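Side-chain contacts in SVS_variant_AS1 (Streptomyces sp. CWA1, PDB 6TJA), which probably catalyses the metal-dependent cyclisation of geranylgeranyl diphosphate to the diterpene spiroviolene, as an engineered ancestral relative of spiroviolene synthase: residues Trp35-Gly40 against Glu46-Val51; Val80-Ala85 against Val127-Asp132. All coordinates share one frame; numbering follows the deposited sequence.

Contact 1. Residues Trp35-Gly40 against Glu46-Val51; sequences WIRRSG and EERAWV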
loop_
_atom_site.group_PDB
_atom_site.type_symbol
_atom_site.label_atom_id
_atom_site.label_comp_id
_atom_site.label_asym_id
_atom_site.label_seq_id
_atom_site.Cartn_x
_atom_site.Cartn_y
_atom_site.Cartn_z
ATOM N N TRP A 35 -20.998 19.332 -5.282
ATOM C CA TRP A 35 -19.621 18.923 -5.698
ATOM C C TRP A 35 -19.695 17.878 -6.813
ATOM O O TRP A 35 -18.886 17.982 -7.769
ATOM C CB TRP A 35 -18.815 18.370 -4.526
ATOM C CG TRP A 35 -17.463 17.834 -4.874
ATOM C CD1 TRP A 35 -16.279 18.513 -4.841
ATOM C CD2 TRP A 35 -17.145 16.487 -5.258
ATOM N NE1 TRP A 35 -15.250 17.675 -5.177
ATOM C CE2 TRP A 35 -15.751 16.427 -5.437
ATOM C CE3 TRP A 35 -17.889 15.317 -5.409
ATOM C CZ2 TRP A 35 -15.095 15.253 -5.797
ATOM C CZ3 TRP A 35 -17.242 14.149 -5.742
ATOM C CH2 TRP A 35 -15.862 14.119 -5.944
ATOM N N ILE A 36 -20.591 16.899 -6.650
ATOM C CA ILE A 36 -20.777 15.751 -7.581
ATOM C C ILE A 36 -21.104 16.302 -8.970
ATOM O O ILE A 36 -20.461 15.838 -9.921
ATOM C CB ILE A 36 -21.860 14.768 -7.087
ATOM C CG1 ILE A 36 -21.419 14.020 -5.830
ATOM C CG2 ILE A 36 -22.250 13.791 -8.179
ATOM C CD1 ILE A 36 -22.514 13.176 -5.205
ATOM N N ARG A 37 -22.058 17.239 -9.069
ATOM C CA ARG A 37 -22.513 17.867 -10.345
ATOM C C ARG A 37 -21.337 18.602 -11.015
ATOM O O ARG A 37 -21.196 18.480 -12.245
ATOM C CB ARG A 37 -23.729 18.769 -10.088
ATOM C CG ARG A 37 -24.915 17.998 -9.517
ATOM C CD ARG A 37 -26.298 18.631 -9.594
ATOM N NE ARG A 37 -27.182 17.543 -10.006
ATOM C CZ ARG A 37 -28.249 17.081 -9.355
ATOM N NH1 ARG A 37 -28.661 17.642 -8.227
ATOM N NH2 ARG A 37 -28.919 16.058 -9.879
ATOM N N ARG A 38 -20.476 19.260 -10.240
ATOM C CA ARG A 38 -19.319 20.032 -10.758
ATOM C C ARG A 38 -18.072 19.151 -10.952
ATOM O O ARG A 38 -17.110 19.641 -11.556
ATOM C CB ARG A 38 -19.005 21.173 -9.788
ATOM C CG ARG A 38 -20.048 22.281 -9.801
ATOM C CD ARG A 38 -20.013 23.166 -8.563
ATOM N NE ARG A 38 -21.007 24.233 -8.637
ATOM C CZ ARG A 38 -22.331 24.084 -8.511
ATOM N NH1 ARG A 38 -22.886 22.900 -8.291
ATOM N NH2 ARG A 38 -23.107 25.149 -8.608
ATOM N N SER A 39 -18.045 17.919 -10.431
ATOM C CA SER A 39 -16.786 17.144 -10.227
ATOM C C SER A 39 -16.154 16.768 -11.573
ATOM O O SER A 39 -14.895 16.619 -11.605
ATOM C CB SER A 39 -17.007 15.907 -9.409
ATOM O OG SER A 39 -17.756 14.943 -10.134
ATOM N N GLY A 40 -16.993 16.574 -12.603
ATOM C CA GLY A 40 -16.590 15.981 -13.893
ATOM C C GLY A 40 -16.505 14.474 -13.776
ATOM O O GLY A 40 -16.157 13.818 -14.747
ATOM N N GLU A 46 -27.869 10.288 -15.856
ATOM C CA GLU A 46 -28.201 8.965 -15.261
ATOM C C GLU A 46 -27.126 8.557 -14.230
ATOM O O GLU A 46 -27.502 7.970 -13.201
ATOM C CB GLU A 46 -28.373 7.908 -16.354
ATOM C CG GLU A 46 -28.767 6.542 -15.803
ATOM C CD GLU A 46 -28.960 5.454 -16.850
ATOM O OE1 GLU A 46 -30.134 5.115 -17.158
ATOM O OE2 GLU A 46 -27.935 4.939 -17.352
ATOM N N GLU A 47 -25.843 8.843 -14.496
ATOM C CA GLU A 47 -24.695 8.517 -13.602
ATOM C C GLU A 47 -24.715 9.408 -12.351
ATOM O O GLU A 47 -24.637 8.853 -11.254
ATOM C CB GLU A 47 -23.357 8.687 -14.321
ATOM C CG GLU A 47 -23.124 7.672 -15.421
ATOM C CD GLU A 47 -21.702 7.665 -15.953
ATOM O OE1 GLU A 47 -21.497 7.105 -17.045
ATOM O OE2 GLU A 47 -20.798 8.217 -15.263
ATOM N N ARG A 48 -24.800 10.732 -12.519
ATOM C CA ARG A 48 -24.986 11.718 -11.419
ATOM C C ARG A 48 -26.079 11.229 -10.457
ATOM O O ARG A 48 -25.842 11.199 -9.250
ATOM C CB ARG A 48 -25.349 13.100 -11.972
ATOM C CG ARG A 48 -24.148 13.960 -12.331
ATOM C CD ARG A 48 -24.545 15.353 -12.790
ATOM N NE ARG A 48 -25.037 15.285 -14.157
ATOM C CZ ARG A 48 -24.265 15.172 -15.242
ATOM N NH1 ARG A 48 -22.944 15.137 -15.127
ATOM N NH2 ARG A 48 -24.822 15.098 -16.443
ATOM N N ALA A 49 -27.250 10.866 -10.962
ATOM C CA ALA A 49 -28.382 10.429 -10.120
ATOM C C ALA A 49 -28.017 9.109 -9.426
ATOM O O ALA A 49 -28.393 8.939 -8.247
ATOM C CB ALA A 49 -29.634 10.285 -10.950
ATOM N N TRP A 50 -27.330 8.202 -10.126
ATOM C CA TRP A 50 -26.862 6.919 -9.529
ATOM C C TRP A 50 -25.959 7.227 -8.321
ATOM O O TRP A 50 -26.211 6.675 -7.232
ATOM C CB TRP A 50 -26.161 6.015 -10.551
ATOM C CG TRP A 50 -25.888 4.658 -9.982
ATOM C CD1 TRP A 50 -26.717 3.573 -10.007
ATOM C CD2 TRP A 50 -24.718 4.254 -9.244
ATOM N NE1 TRP A 50 -26.139 2.518 -9.349
ATOM C CE2 TRP A 50 -24.913 2.905 -8.868
ATOM C CE3 TRP A 50 -23.527 4.895 -8.867
ATOM C CZ2 TRP A 50 -23.958 2.195 -8.133
ATOM C CZ3 TRP A 50 -22.587 4.196 -8.138
ATOM C CH2 TRP A 50 -22.809 2.866 -7.768
ATOM N N VAL A 51 -24.985 8.124 -8.488
ATOM C CA VAL A 51 -23.992 8.440 -7.421
ATOM C C VAL A 51 -24.707 9.144 -6.250
ATOM O O VAL A 51 -24.495 8.748 -5.086
ATOM C CB VAL A 51 -22.812 9.252 -7.993
ATOM C CG1 VAL A 51 -21.846 9.684 -6.901
ATOM C CG2 VAL A 51 -22.058 8.454 -9.066
#

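Contact 2. Residues Val80-Ala85 against Val127-Asp132; sequences VYWLFA and VPALQD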
loop_
_atom_site.group_PDB
_atom_site.type_symbol
_atom_site.label_atom_id
_atom_site.label_comp_id
_atom_site.label_asym_id
_atom_site.label_seq_id
_atom_site.Cartn_x
_atom_site.Cartn_y
_atom_site.Cartn_z
ATOM N N VAL A 80 -16.327 8.771 -0.297
ATOM C CA VAL A 80 -17.240 7.586 -0.285
ATOM C C VAL A 80 -18.055 7.588 -1.585
ATOM O O VAL A 80 -18.250 6.462 -2.136
ATOM C CB VAL A 80 -18.149 7.499 0.946
ATOM C CG1 VAL A 80 -19.153 6.351 0.792
ATOM C CG2 VAL A 80 -17.335 7.339 2.219
ATOM N N TYR A 81 -18.489 8.767 -2.068
ATOM C CA TYR A 81 -19.181 8.895 -3.385
ATOM C C TYR A 81 -18.238 8.389 -4.490
ATOM O O TYR A 81 -18.617 7.529 -5.346
ATOM C CB TYR A 81 -19.636 10.332 -3.656
ATOM C CG TYR A 81 -20.867 10.762 -2.894
ATOM C CD1 TYR A 81 -22.120 10.303 -3.248
ATOM C CD2 TYR A 81 -20.781 11.620 -1.814
ATOM C CE1 TYR A 81 -23.259 10.685 -2.547
ATOM C CE2 TYR A 81 -21.909 12.037 -1.128
ATOM C CZ TYR A 81 -23.150 11.558 -1.489
ATOM O OH TYR A 81 -24.240 11.919 -0.788
ATOM N N TRP A 82 -17.039 8.951 -4.493
ATOM C CA TRP A 82 -15.967 8.635 -5.460
ATOM C C TRP A 82 -15.762 7.133 -5.506
ATOM O O TRP A 82 -15.718 6.600 -6.592
ATOM C CB TRP A 82 -14.667 9.328 -5.076
ATOM C CG TRP A 82 -13.628 9.147 -6.127
ATOM C CD1 TRP A 82 -13.404 9.928 -7.226
ATOM C CD2 TRP A 82 -12.682 8.080 -6.185
ATOM N NE1 TRP A 82 -12.349 9.440 -7.939
ATOM C CE2 TRP A 82 -11.906 8.289 -7.340
ATOM C CE3 TRP A 82 -12.410 6.981 -5.369
ATOM C CZ2 TRP A 82 -10.872 7.426 -7.686
ATOM C CZ3 TRP A 82 -11.410 6.115 -5.738
ATOM C CH2 TRP A 82 -10.644 6.342 -6.872
ATOM N N LEU A 83 -15.630 6.504 -4.344
ATOM C CA LEU A 83 -15.362 5.061 -4.219
ATOM C C LEU A 83 -16.502 4.287 -4.866
ATOM O O LEU A 83 -16.201 3.388 -5.660
ATOM C CB LEU A 83 -15.194 4.674 -2.749
ATOM C CG LEU A 83 -15.009 3.179 -2.468
ATOM C CD1 LEU A 83 -13.572 2.748 -2.702
ATOM C CD2 LEU A 83 -15.433 2.892 -1.043
ATOM N N PHE A 84 -17.756 4.594 -4.549
ATOM C CA PHE A 84 -18.904 3.850 -5.137
ATOM C C PHE A 84 -18.864 4.015 -6.663
ATOM O O PHE A 84 -19.020 3.036 -7.398
ATOM C CB PHE A 84 -20.245 4.270 -4.527
ATOM C CG PHE A 84 -20.484 3.751 -3.133
ATOM C CD1 PHE A 84 -20.107 2.463 -2.769
ATOM C CD2 PHE A 84 -21.083 4.555 -2.176
ATOM C CE1 PHE A 84 -20.329 2.000 -1.482
ATOM C CE2 PHE A 84 -21.322 4.083 -0.891
ATOM C CZ PHE A 84 -20.945 2.806 -0.548
ATOM N N ALA A 85 -18.598 5.232 -7.122
ATOM C CA ALA A 85 -18.585 5.583 -8.553
ATOM C C ALA A 85 -17.419 4.851 -9.253
ATOM O O ALA A 85 -17.633 4.224 -10.320
ATOM C CB ALA A 85 -18.499 7.075 -8.684
ATOM N N VAL A 127 -9.858 10.949 -12.037
ATOM C CA VAL A 127 -8.568 11.385 -11.425
ATOM C C VAL A 127 -8.701 12.803 -10.865
ATOM O O VAL A 127 -8.376 12.989 -9.697
ATOM C CB VAL A 127 -7.360 11.189 -12.358
ATOM C CG1 VAL A 127 -6.202 12.120 -12.028
ATOM C CG2 VAL A 127 -6.920 9.737 -12.335
ATOM N N PRO A 128 -9.163 13.832 -11.615
ATOM C CA PRO A 128 -9.255 15.188 -11.068
ATOM C C PRO A 128 -10.144 15.252 -9.810
ATOM O O PRO A 128 -9.749 15.884 -8.851
ATOM C CB PRO A 128 -9.847 16.047 -12.214
ATOM C CG PRO A 128 -9.526 15.230 -13.470
ATOM C CD PRO A 128 -9.581 13.780 -13.028
ATOM N N ALA A 129 -11.269 14.541 -9.811
ATOM C CA ALA A 129 -12.158 14.385 -8.634
ATOM C C ALA A 129 -11.372 13.870 -7.406
ATOM O O ALA A 129 -11.498 14.491 -6.309
ATOM C CB ALA A 129 -13.305 13.474 -9.001
ATOM N N LEU A 130 -10.597 12.785 -7.569
ATOM C CA LEU A 130 -9.782 12.203 -6.474
ATOM C C LEU A 130 -8.783 13.249 -6.006
ATOM O O LEU A 130 -8.520 13.311 -4.801
ATOM C CB LEU A 130 -9.052 10.926 -6.925
ATOM C CG LEU A 130 -8.265 10.221 -5.821
ATOM C CD1 LEU A 130 -9.191 9.829 -4.666
ATOM C CD2 LEU A 130 -7.526 8.995 -6.322
ATOM N N GLN A 131 -8.209 14.019 -6.928
ATOM C CA GLN A 131 -7.133 14.988 -6.588
ATOM C C GLN A 131 -7.711 16.138 -5.754
ATOM O O GLN A 131 -6.957 16.687 -4.913
ATOM C CB GLN A 131 -6.425 15.474 -7.848
ATOM C CG GLN A 131 -5.460 14.442 -8.411
ATOM C CD GLN A 131 -4.649 15.007 -9.546
ATOM O OE1 GLN A 131 -5.208 15.538 -10.490
ATOM N NE2 GLN A 131 -3.332 14.881 -9.461
ATOM N N ASP A 132 -8.969 16.499 -6.001
ATOM C CA ASP A 132 -9.701 17.546 -5.252
ATOM C C ASP A 132 -9.926 17.043 -3.823
ATOM O O ASP A 132 -9.600 17.763 -2.868
ATOM C CB ASP A 132 -11.050 17.860 -5.901
ATOM C CG ASP A 132 -11.766 19.006 -5.198
ATOM O OD1 ASP A 132 -11.270 20.161 -5.266
ATOM O OD2 ASP A 132 -12.751 18.725 -4.531
#

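Contact 1. Residues Trp35-Gly40 against Glu46-Val51
Arg48 meets Arg37 through the aliphatic part of its chain. The CD of Arg48 lies 4.1 Å from the CA of Arg37. The same CD is 4.2 Å from CG of Arg37, so methylene meets methylene, and it also lies obliquely beside the Arg37 guanidinium. A bend at chi3 (-77°) turns the Arg48 chain beyond CD. NE of Arg48 forms a salt bridge with Glu45, one turn back on its own helix. The two NE atoms, of Arg37 and Arg48, are 5.2 Å apart. These like charges are probably eased by Glu45, which also makes a long, weak ion pair with Arg37.

The two segments belong to the consecutive helices 25-38 and 45-52, joined by a short connection and packed at a slant. The pair is part of an all-helical fold, as in class I terpene cyclases.

One turn after Arg48, Val51 supplies the apolar contact. Its CG1 is anti to the backbone N (chi1 175°) and comes within 3.9 Å of CD1 of Ile36. The two side chains cross obliquely. Both are buried, and Ile52, the next residue of helix 45-52, also touches Ile36.

Contact 2. Residues Val80-Ala85 against Val127-Asp132
Trp82 faces Leu130 and Ala129 between two roughly antiparallel helical segments, 80-85 of helix 70-91 and 127-132 of helix 126-140. The backbones come nearest at Trp82 and Leu130, whose CA atoms are 7.2 Å apart. Both segments lie in the terpene synthase family 2 region, and their contact is buried interhelical packing of this all-helical cyclase fold. CG of Trp82 is anti to the backbone N (chi1 -173°), which carries the indole across to the other helix. Leu130 lies over one indole face. Its CD1 sits 4.0 Å from the centroid of the six-membered ring and only 8° off the ring normal, a CH-pi contact. Its CD2 reaches the outer part of the same ring, 3.9 Å from CZ2 of Trp82. CB of Leu130 is 3.8 Å from NE1 of Trp82. Ala129 comes at the edge instead, with its CB 4.0 Å from CD1 of Trp82. The indole N-H is bonded to the carbonyl O of Phe126, and Phe86 stacks on the ring. An alanine in place of Trp82 would probably open a gap beneath Leu130 and leave the Phe126 carbonyl without this donor. With no hydrogen bond between the two segments, apolar and CH-pi contact joins them, while the bond to Phe126 satisfies the indole nitrogen and helps fix the ring's rotation.

In the fold
Contact 2 is buried in the helical core, whereas contact 1 is only partly buried and lies farther from the chain centre. Their centres are about 11 Å apart. They hold different helix pairs, neighbours along the chain in contact 1 and more distant in sequence in contact 2. Contact 1 pairs an apolar patch with charged chains at its outer side. Contact 2 is aromatic and aliphatic. The two also touch directly. NE1 of Trp35 probably donates a hydrogen bond to OD2 of Asp132, at 2.8 Å. Tyr81, on the helix that bears Trp82, packs against Ile36 and Val51. Helix 25-38 is thus packed against both helices of contact 2.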